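Local coordinates for protein putative glycosyl hydrolase (Bacteroides thetaiotaomicron VPI-5482, PDB 3K11) that is of unsettled function but is probably a hydrolase, perhaps acting on carbohydrate, of the glycosyl hydrolase family 88 type, at residues 268-271 / 272-275; 294-297 / 298-302; 326-329 / 330-334; 337-341 / 342-346; 348-351 / 352-355. All blocks are in the same frame, centred on the assembly; numbering follows the deposited sequence. Where two conformers were deposited one is given.

Interaction 1 of 5, residues 268-271 / 272-275; sequences NGWA and LLTA
Leu-272, Ala-271 and Trp-270, three successive residues on helix 265-281, fan out in different directions, and each meets the turn beside it differently. The indole of Trp-270 lies alongside Leu-273, the two side chains pointing the same way; methyl CD2 of Leu-273 comes in at the edge of the ring, near its plane, 3.8 Å from CZ3 of Trp-270. CG of that leucine lies opposite its own backbone N (chi1 -176°), which carries the methyl along to the six-membered ring. Ala-271 works through its backbone, its O accepting Ala-275 N at 3.2 Å. Leu-272 is tied by its N-H to Asn-268 O over 3.0 Å, and its CB rests 3.6 Å from Gly-269 O before the branch turns off the helix. The carbonyl of Trp-270 is doubly gripped: Thr-274 N reaches its O at 2.8 Å and Thr-274 OG1 at 2.7 Å, from opposite faces of the carbonyl plane. The buried hydroxyl of the threonine is thereby satisfied within its own helix. This is the i to i+4 pattern of an alpha-helix, here within what is probably an (alpha/alpha)6 barrel. Phe-205 of helix 202-217 stacks on Trp-270, Leu-272 enters between Phe-296 and His-299 of helix 289-304, and helix 326-342 meets Trp-270 through Ile-331 and Leu-273 through Tyr-334.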
loop_
_atom_site.group_PDB
_atom_site.type_symbol
_atom_site.label_atom_id
_atom_site.label_comp_id
_atom_site.label_asym_id
_atom_site.label_seq_id
_atom_site.Cartn_x
_atom_site.Cartn_y
_atom_site.Cartn_z
ATOM N N ASN A 268 5.999 -15.564 -8.581
ATOM C CA ASN A 268 7.031 -15.151 -7.645
ATOM C C ASN A 268 7.457 -16.320 -6.793
ATOM O O ASN A 268 8.648 -16.505 -6.534
ATOM C CB ASN A 268 6.569 -13.961 -6.794
ATOM C CG ASN A 268 6.999 -12.646 -7.417
ATOM O OD1 ASN A 268 8.081 -12.123 -7.072
ATOM N ND2 ASN A 268 6.220 -12.152 -8.416
ATOM N N GLY A 269 6.512 -17.209 -6.464
ATOM C CA GLY A 269 6.864 -18.468 -5.811
ATOM C C GLY A 269 7.770 -19.313 -6.692
ATOM O O GLY A 269 8.781 -19.833 -6.235
ATOM N N TRP A 270 7.445 -19.460 -7.957
ATOM C CA TRP A 270 8.299 -20.223 -8.849
ATOM C C TRP A 270 9.736 -19.679 -8.893
ATOM O O TRP A 270 10.671 -20.440 -8.935
ATOM C CB TRP A 270 7.724 -20.241 -10.253
ATOM C CG TRP A 270 6.441 -21.009 -10.435
ATOM C CD1 TRP A 270 5.419 -20.697 -11.325
ATOM C CD2 TRP A 270 6.023 -22.197 -9.757
ATOM N NE1 TRP A 270 4.431 -21.615 -11.208
ATOM C CE2 TRP A 270 4.765 -22.534 -10.254
ATOM C CE3 TRP A 270 6.589 -23.004 -8.774
ATOM C CZ2 TRP A 270 4.061 -23.626 -9.805
ATOM C CZ3 TRP A 270 5.874 -24.106 -8.326
ATOM C CH2 TRP A 270 4.615 -24.388 -8.836
ATOM N N ALA A 271 9.915 -18.364 -8.843
ATOM C CA ALA A 271 11.243 -17.735 -8.881
ATOM C C ALA A 271 11.990 -18.020 -7.573
ATOM O O ALA A 271 13.203 -18.251 -7.565
ATOM C CB ALA A 271 11.116 -16.210 -9.052
ATOM N N LEU A 272 11.272 -17.983 -6.457
ATOM C CA LEU A 272 11.883 -18.279 -5.138
ATOM C C LEU A 272 12.300 -19.738 -5.067
ATOM O O LEU A 272 13.393 -20.078 -4.579
ATOM C CB LEU A 272 10.887 -17.920 -4.015
ATOM C CG LEU A 272 11.497 -17.682 -2.604
ATOM C CD1 LEU A 272 12.496 -16.483 -2.564
ATOM C CD2 LEU A 272 10.377 -17.520 -1.570
ATOM N N LEU A 273 11.428 -20.597 -5.601
ATOM C CA LEU A 273 11.673 -22.049 -5.640
ATOM C C LEU A 273 12.816 -22.381 -6.569
ATOM O O LEU A 273 13.613 -23.287 -6.276
ATOM C CB LEU A 273 10.367 -22.795 -5.997
ATOM C CG LEU A 273 10.334 -24.319 -6.002
ATOM C CD1 LEU A 273 10.968 -24.947 -4.821
ATOM C CD2 LEU A 273 8.884 -24.803 -6.156
ATOM N N THR A 274 12.913 -21.679 -7.689
ATOM C CA THR A 274 14.059 -21.864 -8.598
ATOM C C THR A 274 15.380 -21.589 -7.905
ATOM O O THR A 274 16.345 -22.356 -8.019
ATOM C CB THR A 274 13.950 -20.919 -9.803
ATOM O OG1 THR A 274 12.759 -21.249 -10.514
ATOM C CG2 THR A 274 15.130 -21.096 -10.752
ATOM N N ALA A 275 15.446 -20.486 -7.166
ATOM C CA ALA A 275 16.655 -20.179 -6.393
ATOM C C ALA A 275 16.982 -21.308 -5.421
ATOM O O ALA A 275 18.133 -21.701 -5.296
ATOM C CB ALA A 275 16.476 -18.849 -5.675
#

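Interaction 2 of 5, residues 294-297 / 298-302; sequences DYFR and AHVRG
Val-300 lays its CG2 methyl over one face of the Phe-296 ring, 3.9 Å from the centroid and 20° off the normal. The methyl is shifted toward the rim, so that CZ of Phe-296 is its nearest ring atom at 3.6 Å. The benzyl group swings to this position because CG of Phe-296 is opposite its backbone N (chi1 179°), sending the ring along the helix toward the next turn. Beneath the pair, Val-300 N donates to Phe-296 O at 2.9 Å, while Tyr-295 O receives His-299 N. Both side chains belong to the inward side of helix 289-304, one of the helices of a probable (alpha/alpha)6 barrel of the six-hairpin clan; Phe-296 goes on to Ala-275 and Cys-276 of helix 265-281, and His-299 NE2 is hydrogen-bonded to Asn-268. The outward side is polar. In one of its two conformers, Arg-301 bends at chi3 and folds its guanidinium back flat above the carbonyl of Arg-297, whose O lies 3.6 Å from the guanidinium plane, under its centre. In that conformer a water bridges the two segments, donating to Asp-294 O at 2.8 Å and accepting from Arg-301 NH2 at 2.9 Å. The two arginines part company at their ends: Arg-297 NH2 bonds to Trp-344 O, and, in the conformer described, Arg-301 NH1 forms a salt bridge with Asp-258 of the second subunit.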
loop_
_atom_site.group_PDB
_atom_site.type_symbol
_atom_site.label_atom_id
_atom_site.label_comp_id
_atom_site.label_asym_id
_atom_site.label_seq_id
_atom_site.Cartn_x
_atom_site.Cartn_y
_atom_site.Cartn_z
ATOM N N ASP A 294 22.626 -13.530 -3.386
ATOM C CA ASP A 294 22.161 -12.156 -3.232
ATOM C C ASP A 294 20.753 -11.928 -3.810
ATOM O O ASP A 294 19.936 -11.268 -3.175
ATOM C CB ASP A 294 23.133 -11.187 -3.902
ATOM C CG ASP A 294 24.449 -11.029 -3.134
ATOM O OD1 ASP A 294 24.580 -11.528 -1.988
ATOM O OD2 ASP A 294 25.363 -10.417 -3.716
ATOM N N TYR A 295 20.488 -12.452 -5.002
ATOM C CA TYR A 295 19.151 -12.384 -5.579
ATOM C C TYR A 295 18.145 -13.089 -4.717
ATOM O O TYR A 295 17.040 -12.571 -4.473
ATOM C CB TYR A 295 19.087 -12.990 -6.986
ATOM C CG TYR A 295 19.322 -11.990 -8.081
ATOM C CD1 TYR A 295 18.452 -10.940 -8.278
ATOM C CD2 TYR A 295 20.408 -12.131 -8.959
ATOM C CE1 TYR A 295 18.652 -10.022 -9.278
ATOM C CE2 TYR A 295 20.581 -11.218 -9.995
ATOM C CZ TYR A 295 19.702 -10.161 -10.122
ATOM O OH TYR A 295 19.887 -9.270 -11.147
ATOM N N PHE A 296 18.502 -14.278 -4.237
ATOM C CA PHE A 296 17.597 -15.045 -3.344
ATOM C C PHE A 296 17.284 -14.294 -2.072
ATOM O O PHE A 296 16.123 -14.072 -1.719
ATOM C CB PHE A 296 18.248 -16.362 -2.937
ATOM C CG PHE A 296 17.376 -17.194 -2.004
ATOM C CD1 PHE A 296 16.124 -17.649 -2.420
ATOM C CD2 PHE A 296 17.797 -17.446 -0.703
ATOM C CE1 PHE A 296 15.290 -18.343 -1.538
ATOM C CE2 PHE A 296 16.985 -18.157 0.197
ATOM C CZ PHE A 296 15.741 -18.617 -0.231
ATOM N N ARG A 297 18.326 -13.835 -1.402
ATOM C CA ARG A 297 18.118 -13.069 -0.191
ATOM C C ARG A 297 17.299 -11.783 -0.364
ATOM O O ARG A 297 16.477 -11.454 0.506
ATOM C CB ARG A 297 19.447 -12.808 0.483
ATOM C CG ARG A 297 20.005 -14.048 1.162
ATOM C CD ARG A 297 21.310 -13.724 1.790
ATOM N NE ARG A 297 21.738 -14.919 2.527
ATOM C CZ ARG A 297 22.994 -15.327 2.654
ATOM N NH1 ARG A 297 24.006 -14.612 2.138
ATOM N NH2 ARG A 297 23.248 -16.468 3.296
ATOM N N ALA A 298 17.506 -11.043 -1.452
ATOM C CA ALA A 298 16.736 -9.839 -1.727
ATOM C C ALA A 298 15.265 -10.184 -1.973
ATOM O O ALA A 298 14.374 -9.466 -1.528
ATOM C CB ALA A 298 17.296 -9.067 -2.929
ATOM N N HIS A 299 15.009 -11.297 -2.657
ATOM C CA HIS A 299 13.639 -11.732 -2.924
ATOM C C HIS A 299 12.932 -12.179 -1.646
ATOM O O HIS A 299 11.769 -11.855 -1.400
ATOM C CB HIS A 299 13.658 -12.858 -3.955
ATOM C CG HIS A 299 12.330 -13.129 -4.586
ATOM N ND1 HIS A 299 12.028 -14.342 -5.167
ATOM C CD2 HIS A 299 11.221 -12.354 -4.716
ATOM C CE1 HIS A 299 10.799 -14.289 -5.664
ATOM N NE2 HIS A 299 10.285 -13.097 -5.408
ATOM N N VAL A 300 13.670 -12.859 -0.788
ATOM C CA VAL A 300 13.132 -13.255 0.516
ATOM C C VAL A 300 12.638 -12.016 1.285
ATOM O O VAL A 300 11.508 -12.003 1.839
ATOM C CB VAL A 300 14.136 -14.041 1.349
ATOM C CG1 VAL A 300 13.722 -14.088 2.845
ATOM C CG2 VAL A 300 14.320 -15.443 0.824
ATOM N N ARG A 301 13.471 -10.983 1.339
ATOM C CA ARG A 301 13.107 -9.780 2.060
ATOM C C ARG A 301 11.871 -9.082 1.475
ATOM O O ARG A 301 11.048 -8.557 2.227
ATOM C CB ARG A 301 14.299 -8.817 2.143
ATOM C CG ARG A 301 15.392 -9.289 3.089
ATOM C CD ARG A 301 16.423 -8.191 3.332
ATOM N NE ARG A 301 17.288 -7.979 2.184
ATOM C CZ ARG A 301 18.414 -8.660 1.941
ATOM N NH1 ARG A 301 18.847 -9.647 2.737
ATOM N NH2 ARG A 301 19.101 -8.391 0.850
ATOM N N GLY A 302 11.759 -9.043 0.152
ATOM C CA GLY A 302 10.613 -8.386 -0.510
ATOM C C GLY A 302 9.332 -9.148 -0.346
ATOM O O GLY A 302 8.301 -8.562 -0.099
HETATM O O HOH W 1 20.837 -9.548 -1.194
#

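Interaction 3 of 5, residues 326-329 / 330-334; sequences TSAT and AIYVY
Backbone bonds join Thr-326, Ser-327, Ala-328 and Thr-329 to the residues four further on, and they are regular: Ile-331 N meets Ser-327 O at 3.0 Å with a nearly straight N-H (172°), and Ala-330 N meets Thr-326 O at 2.9 Å. Side-chain polar bonds go partly back to Glu-325, just before the helix, and partly to other parts of the chain. Ser-327 OG and the N-H of Ala-328 both find the carboxylate of Glu-325, while Thr-329 OG1 bonds to Glu-325 O and to Trp-313 N; Thr-326 OG1 reaches Glu-372 O. All of this lies in the first turns, buried here, of helix 326-342, a member of what is probably the (alpha/alpha)6 barrel of family 88.

The third kind of contact is a carbonyl against a ring. Ala-328 O, which already takes the N-H of Tyr-332 at 2.9 Å, lies 3.1 Å off the plane of the Tyr-332 ring, shifted toward the rim, with CD2 of Tyr-332 its nearest ring atom at 3.2 Å. The ring folds back over the preceding turn since CG stands opposite the carbonyl carbon (chi1 -58°), and CE2 thereby comes 4.0 Å from CB of Ala-328. With an alanine here, the carbonyl of Ala-328 would probably lose the ring that covers it and Trp-313 the partner of its edge-to-face pair. Apolar contacts reach a neighbouring helix: Ile-331 leans on Pro-402, and Ala-330 on Pro-402 and Val-403, of helix 400-416.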
loop_
_atom_site.group_PDB
_atom_site.type_symbol
_atom_site.label_atom_id
_atom_site.label_comp_id
_atom_site.label_asym_id
_atom_site.label_seq_id
_atom_site.Cartn_x
_atom_site.Cartn_y
_atom_site.Cartn_z
ATOM N N THR A 326 -3.557 -19.542 -2.092
ATOM C CA THR A 326 -2.996 -20.644 -1.330
ATOM C C THR A 326 -1.726 -21.226 -1.916
ATOM O O THR A 326 -0.787 -21.529 -1.166
ATOM C CB THR A 326 -4.054 -21.749 -1.205
ATOM O OG1 THR A 326 -5.219 -21.223 -0.540
ATOM C CG2 THR A 326 -3.489 -22.990 -0.421
ATOM N N SER A 327 -1.697 -21.466 -3.239
ATOM C CA SER A 327 -0.538 -22.170 -3.796
ATOM C C SER A 327 0.760 -21.366 -3.614
ATOM O O SER A 327 1.776 -21.904 -3.199
ATOM C CB SER A 327 -0.724 -22.572 -5.254
ATOM O OG SER A 327 -0.886 -21.471 -6.131
ATOM N N ALA A 328 0.718 -20.076 -3.873
ATOM C CA ALA A 328 1.884 -19.239 -3.672
ATOM C C ALA A 328 2.310 -19.246 -2.227
ATOM O O ALA A 328 3.498 -19.324 -1.910
ATOM C CB ALA A 328 1.592 -17.801 -4.095
ATOM N N THR A 329 1.334 -19.156 -1.333
ATOM C CA THR A 329 1.599 -19.176 0.092
ATOM C C THR A 329 2.346 -20.426 0.482
ATOM O O THR A 329 3.370 -20.358 1.200
ATOM C CB THR A 329 0.291 -19.035 0.904
ATOM O OG1 THR A 329 -0.325 -17.773 0.588
ATOM C CG2 THR A 329 0.564 -19.118 2.407
ATOM N N ALA A 330 1.895 -21.566 -0.039
ATOM C CA ALA A 330 2.566 -22.838 0.253
ATOM C C ALA A 330 4.015 -22.860 -0.268
ATOM O O ALA A 330 4.931 -23.355 0.410
ATOM C CB ALA A 330 1.764 -24.040 -0.350
ATOM N N ILE A 331 4.196 -22.421 -1.502
ATOM C CA ILE A 331 5.528 -22.316 -2.088
ATOM C C ILE A 331 6.452 -21.463 -1.180
ATOM O O ILE A 331 7.585 -21.898 -0.880
ATOM C CB ILE A 331 5.541 -21.728 -3.512
ATOM C CG1 ILE A 331 4.789 -22.625 -4.523
ATOM C CG2 ILE A 331 7.005 -21.508 -3.973
ATOM C CD1 ILE A 331 4.369 -21.866 -5.848
ATOM N N TYR A 332 5.995 -20.299 -0.741
ATOM C CA TYR A 332 6.814 -19.465 0.125
ATOM C C TYR A 332 7.159 -20.154 1.418
ATOM O O TYR A 332 8.295 -20.050 1.912
ATOM C CB TYR A 332 6.172 -18.138 0.442
ATOM C CG TYR A 332 5.842 -17.315 -0.799
ATOM C CD1 TYR A 332 6.717 -17.243 -1.879
ATOM C CD2 TYR A 332 4.697 -16.561 -0.860
ATOM C CE1 TYR A 332 6.408 -16.471 -2.999
ATOM C CE2 TYR A 332 4.382 -15.780 -1.987
ATOM C CZ TYR A 332 5.236 -15.761 -3.048
ATOM O OH TYR A 332 4.929 -15.025 -4.185
ATOM N N VAL A 333 6.187 -20.824 2.003
ATOM C CA VAL A 333 6.455 -21.578 3.261
ATOM C C VAL A 333 7.571 -22.610 3.024
ATOM O O VAL A 333 8.477 -22.737 3.843
ATOM C CB VAL A 333 5.173 -22.262 3.801
ATOM C CG1 VAL A 333 5.473 -23.248 4.961
ATOM C CG2 VAL A 333 4.146 -21.170 4.273
ATOM N N TYR A 334 7.476 -23.365 1.938
ATOM C CA TYR A 334 8.522 -24.328 1.626
ATOM C C TYR A 334 9.857 -23.602 1.517
ATOM O O TYR A 334 10.858 -24.041 2.080
ATOM C CB TYR A 334 8.290 -25.115 0.326
ATOM C CG TYR A 334 9.590 -25.769 -0.105
ATOM C CD1 TYR A 334 10.071 -26.899 0.551
ATOM C CD2 TYR A 334 10.384 -25.225 -1.113
ATOM C CE1 TYR A 334 11.282 -27.452 0.196
ATOM C CE2 TYR A 334 11.635 -25.774 -1.452
ATOM C CZ TYR A 334 12.057 -26.893 -0.792
ATOM O OH TYR A 334 13.257 -27.487 -1.113
#

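Interaction 4 of 5, residues 337-341 / 342-346; sequences AHAIN and KGWID
Ala-339 O takes two backbone donors from beyond the end of its helix: Trp-344 N at 2.8 Å, and Ile-345 N more weakly at 3.3 Å. The first is the long closing bond of a Schellman motif, in which Gly-343 adopts a positive phi (83°) that would push a side chain against the carbonyl before it. The companion bond, Gly-343 N to Ile-340 O at 3.1 Å, arrives from above the carbonyl plane. A water links Ile-340 O to Ile-345 O.

Aromatic groups pack beside the turn. His-338 directs its edge at the face of Trp-344 in an offset edge-to-face pair, planes at 85°. Its CG lies anti to the backbone N (chi1 -171°), which brings the imidazole alongside Lys-342, whose CG rests over a face of it, 3.9 Å from its centroid. Next to them, CG1 of Ile-345 packs 3.6 Å from CB of Ala-339. Asp-280 and Glu-409 hold the two nitrogens of His-338, joining helices 265-281 and 400-416 to the turn. Trp-344 lies against Met-293 of helix 289-304, and Asp-346, bonded to Ser-256 of the second subunit, N-caps helix 347-362 through Ala-349 N.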
loop_
_atom_site.group_PDB
_atom_site.type_symbol
_atom_site.label_atom_id
_atom_site.label_comp_id
_atom_site.label_asym_id
_atom_site.label_seq_id
_atom_site.Cartn_x
_atom_site.Cartn_y
_atom_site.Cartn_z
ATOM N N ALA A 337 11.195 -22.304 4.983
ATOM C CA ALA A 337 11.624 -23.390 5.888
ATOM C C ALA A 337 12.913 -24.016 5.362
ATOM O O ALA A 337 13.835 -24.317 6.140
ATOM C CB ALA A 337 10.522 -24.431 6.011
ATOM N N HIS A 338 12.977 -24.229 4.045
ATOM C CA HIS A 338 14.158 -24.846 3.423
ATOM C C HIS A 338 15.423 -23.992 3.638
ATOM O O HIS A 338 16.481 -24.502 4.018
ATOM C CB HIS A 338 13.924 -25.024 1.936
ATOM C CG HIS A 338 14.973 -25.837 1.255
ATOM N ND1 HIS A 338 15.182 -27.162 1.575
ATOM C CD2 HIS A 338 15.855 -25.532 0.268
ATOM C CE1 HIS A 338 16.184 -27.629 0.839
ATOM N NE2 HIS A 338 16.591 -26.672 0.020
ATOM N N ALA A 339 15.267 -22.688 3.399
ATOM C CA ALA A 339 16.373 -21.734 3.513
ATOM C C ALA A 339 16.852 -21.662 4.968
ATOM O O ALA A 339 18.040 -21.519 5.211
ATOM C CB ALA A 339 15.954 -20.336 3.025
ATOM N N ILE A 340 15.932 -21.763 5.931
ATOM C CA ILE A 340 16.340 -21.804 7.336
ATOM C C ILE A 340 17.087 -23.099 7.616
ATOM O O ILE A 340 18.193 -23.072 8.225
ATOM C CB ILE A 340 15.141 -21.704 8.322
ATOM C CG1 ILE A 340 14.446 -20.330 8.206
ATOM C CG2 ILE A 340 15.634 -21.905 9.774
ATOM C CD1 ILE A 340 12.971 -20.289 8.780
ATOM N N ASN A 341 16.509 -24.209 7.160
ATOM C CA ASN A 341 17.132 -25.525 7.347
ATOM C C ASN A 341 18.514 -25.582 6.722
ATOM O O ASN A 341 19.412 -26.235 7.279
ATOM C CB ASN A 341 16.258 -26.630 6.767
ATOM C CG ASN A 341 14.978 -26.860 7.566
ATOM O OD1 ASN A 341 14.937 -26.597 8.777
ATOM N ND2 ASN A 341 13.976 -27.440 6.915
ATOM N N LYS A 342 18.688 -24.931 5.569
ATOM C CA LYS A 342 19.984 -24.918 4.862
ATOM C C LYS A 342 20.988 -23.937 5.398
ATOM O O LYS A 342 22.128 -23.972 4.994
ATOM C CB LYS A 342 19.788 -24.652 3.354
ATOM C CG LYS A 342 19.025 -25.721 2.652
ATOM C CD LYS A 342 19.857 -27.003 2.369
ATOM C CE LYS A 342 20.726 -26.876 1.169
ATOM N NZ LYS A 342 21.222 -28.223 0.758
ATOM N N GLY A 343 20.590 -23.064 6.302
ATOM C CA GLY A 343 21.467 -22.045 6.850
ATOM C C GLY A 343 21.582 -20.815 5.975
ATOM O O GLY A 343 22.497 -20.036 6.179
ATOM N N TRP A 344 20.687 -20.637 4.998
ATOM C CA TRP A 344 20.744 -19.486 4.085
ATOM C C TRP A 344 20.122 -18.212 4.644
ATOM O O TRP A 344 20.568 -17.111 4.322
ATOM C CB TRP A 344 20.051 -19.803 2.772
ATOM C CG TRP A 344 20.578 -20.990 2.073
ATOM C CD1 TRP A 344 21.793 -21.550 2.171
ATOM C CD2 TRP A 344 19.874 -21.731 1.069
ATOM N NE1 TRP A 344 21.890 -22.627 1.314
ATOM C CE2 TRP A 344 20.709 -22.755 0.639
ATOM C CE3 TRP A 344 18.601 -21.629 0.522
ATOM C CZ2 TRP A 344 20.324 -23.653 -0.330
ATOM C CZ3 TRP A 344 18.197 -22.535 -0.436
ATOM C CH2 TRP A 344 19.049 -23.551 -0.835
ATOM N N ILE A 345 19.105 -18.357 5.486
ATOM C CA ILE A 345 18.440 -17.223 6.131
ATOM C C ILE A 345 18.225 -17.510 7.602
ATOM O O ILE A 345 18.344 -18.626 8.090
ATOM C CB ILE A 345 17.101 -16.830 5.376
ATOM C CG1 ILE A 345 15.970 -17.848 5.650
ATOM C CG2 ILE A 345 17.350 -16.564 3.871
ATOM C CD1 ILE A 345 14.616 -17.561 4.927
ATOM N N ASP A 346 17.970 -16.441 8.335
ATOM C CA ASP A 346 17.915 -16.462 9.770
ATOM C C ASP A 346 16.658 -17.070 10.354
ATOM O O ASP A 346 15.529 -16.727 9.977
ATOM C CB ASP A 346 18.043 -15.016 10.243
ATOM C CG ASP A 346 18.290 -14.901 11.703
ATOM O OD1 ASP A 346 19.452 -15.147 12.167
ATOM O OD2 ASP A 346 17.310 -14.540 12.383
HETATM O O HOH W 2 19.417 -20.765 9.309
#

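Interaction 5 of 5, residues 348-351 / 352-355; sequences IAYG and PVAQ
Tyr-350 presents its ring obliquely to Val-353, whose CG2 comes 4.3 Å from CD1 of the tyrosine, while CB of Ala-349 stands over one face of the same ring, toward the rim. That valine methyl is turned to the ring by lying anti to its own carbonyl carbon. The puckered ring of Pro-352 meets the preceding turn with its CD atom, 3.4 Å from Ile-348 O. A proline has no N-H, so that carbonyl receives no bond from residue 352, and Val-353 N does not make the usual bond to Ala-349 O; helix 347-362 is kinked at this point. Beside the kink, Tyr-350 takes a phi of -109°, away from the helical value. Regular bonding resumes at once, Ala-354 N to Tyr-350 O over 3.1 Å with a nearly straight N-H (170°), then Gln-355 N to Gly-351 O over 2.9 Å in the carbonyl plane. A serine in place of Pro-352 would probably lose the ring carbon packed on Ile-348 O and, having an N-H to offer that carbonyl, weaken the kink. This proline-kinked helix forms part of a subunit interface, where Tyr-350 OH bonds to Asp-258 of the second subunit. Within its own chain, Tyr-350 lies on Val-300 and Thr-304 of helix 289-304, Val-353 and Ala-354 touch Leu-336 of helix 326-342, and Ala-354 touches Met-410 of helix 400-416.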
loop_
_atom_site.group_PDB
_atom_site.type_symbol
_atom_site.label_atom_id
_atom_site.label_comp_id
_atom_site.label_asym_id
_atom_site.label_seq_id
_atom_site.Cartn_x
_atom_site.Cartn_y
_atom_site.Cartn_z
ATOM N N ILE A 348 15.479 -16.868 13.573
ATOM C CA ILE A 348 14.715 -16.012 14.477
ATOM C C ILE A 348 13.815 -15.101 13.622
ATOM O O ILE A 348 12.595 -14.897 13.893
ATOM C CB ILE A 348 15.631 -15.153 15.389
ATOM C CG1 ILE A 348 16.351 -16.018 16.435
ATOM C CG2 ILE A 348 14.793 -14.086 16.089
ATOM C CD1 ILE A 348 17.520 -15.321 17.195
ATOM N N ALA A 349 14.384 -14.567 12.554
ATOM C CA ALA A 349 13.646 -13.649 11.697
ATOM C C ALA A 349 12.542 -14.302 10.875
ATOM O O ALA A 349 11.475 -13.723 10.713
ATOM C CB ALA A 349 14.607 -12.859 10.764
ATOM N N TYR A 350 12.804 -15.496 10.340
ATOM C CA TYR A 350 11.899 -16.093 9.385
ATOM C C TYR A 350 11.106 -17.300 9.845
ATOM O O TYR A 350 10.142 -17.664 9.204
ATOM C CB TYR A 350 12.643 -16.372 8.061
ATOM C CG TYR A 350 13.117 -15.087 7.420
ATOM C CD1 TYR A 350 12.209 -14.129 6.974
ATOM C CD2 TYR A 350 14.487 -14.792 7.315
ATOM C CE1 TYR A 350 12.640 -12.957 6.424
ATOM C CE2 TYR A 350 14.926 -13.565 6.768
ATOM C CZ TYR A 350 13.990 -12.669 6.309
ATOM O OH TYR A 350 14.379 -11.460 5.719
ATOM N N GLY A 351 11.521 -17.980 10.921
ATOM C CA GLY A 351 10.777 -19.134 11.373
ATOM C C GLY A 351 9.307 -18.840 11.603
ATOM O O GLY A 351 8.449 -19.598 11.181
ATOM N N PRO A 352 9.007 -17.734 12.287
ATOM C CA PRO A 352 7.597 -17.400 12.532
ATOM C C PRO A 352 6.781 -17.053 11.292
ATOM O O PRO A 352 5.556 -17.270 11.279
ATOM C CB PRO A 352 7.700 -16.221 13.490
ATOM C CG PRO A 352 8.992 -16.423 14.188
ATOM C CD PRO A 352 9.901 -16.848 13.055
ATOM N N VAL A 353 7.450 -16.542 10.259
ATOM C CA VAL A 353 6.839 -16.288 8.959
ATOM C C VAL A 353 6.402 -17.599 8.323
ATOM O O VAL A 353 5.271 -17.757 7.896
ATOM C CB VAL A 353 7.797 -15.542 8.028
ATOM C CG1 VAL A 353 7.123 -15.269 6.652
ATOM C CG2 VAL A 353 8.229 -14.195 8.680
ATOM N N ALA A 354 7.317 -18.555 8.282
ATOM C CA ALA A 354 7.028 -19.871 7.738
ATOM C C ALA A 354 5.927 -20.547 8.558
ATOM O O ALA A 354 5.002 -21.167 8.014
ATOM C CB ALA A 354 8.314 -20.718 7.700
ATOM N N GLN A 355 6.044 -20.486 9.883
ATOM C CA GLN A 355 5.092 -21.149 10.752
ATOM C C GLN A 355 3.657 -20.609 10.563
ATOM O O GLN A 355 2.698 -21.378 10.473
ATOM C CB GLN A 355 5.553 -20.999 12.203
ATOM C CG GLN A 355 4.682 -21.775 13.221
ATOM C CD GLN A 355 5.464 -22.435 14.322
ATOM O OE1 GLN A 355 6.628 -22.794 14.152
ATOM N NE2 GLN A 355 4.801 -22.686 15.435
#

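The five contacts lie on four helices and one connecting loop of the probable barrel and run from near the chain's centre to a subunit interface. Interactions 1 and 3 are the innermost, each centred about 8 Å from the centre of the chain; Gly-269 CA comes 3.5 Å from Tyr-332 CE1. Interaction 2 joins interaction 1 to the outer region: Asn-268 OD1 is 2.9 Å from His-299 NE2, and Arg-297 NH2 is 2.9 Å from Trp-344 O of interaction 4. Interactions 4 and 5 have centres about 10 Å apart. Arg-301 of interaction 2 and Tyr-350 of interaction 5 share Asp-258 of the second subunit. Ethanediol molecules bound near Arg-301, Asp-346 and Tyr-350 identify no active site.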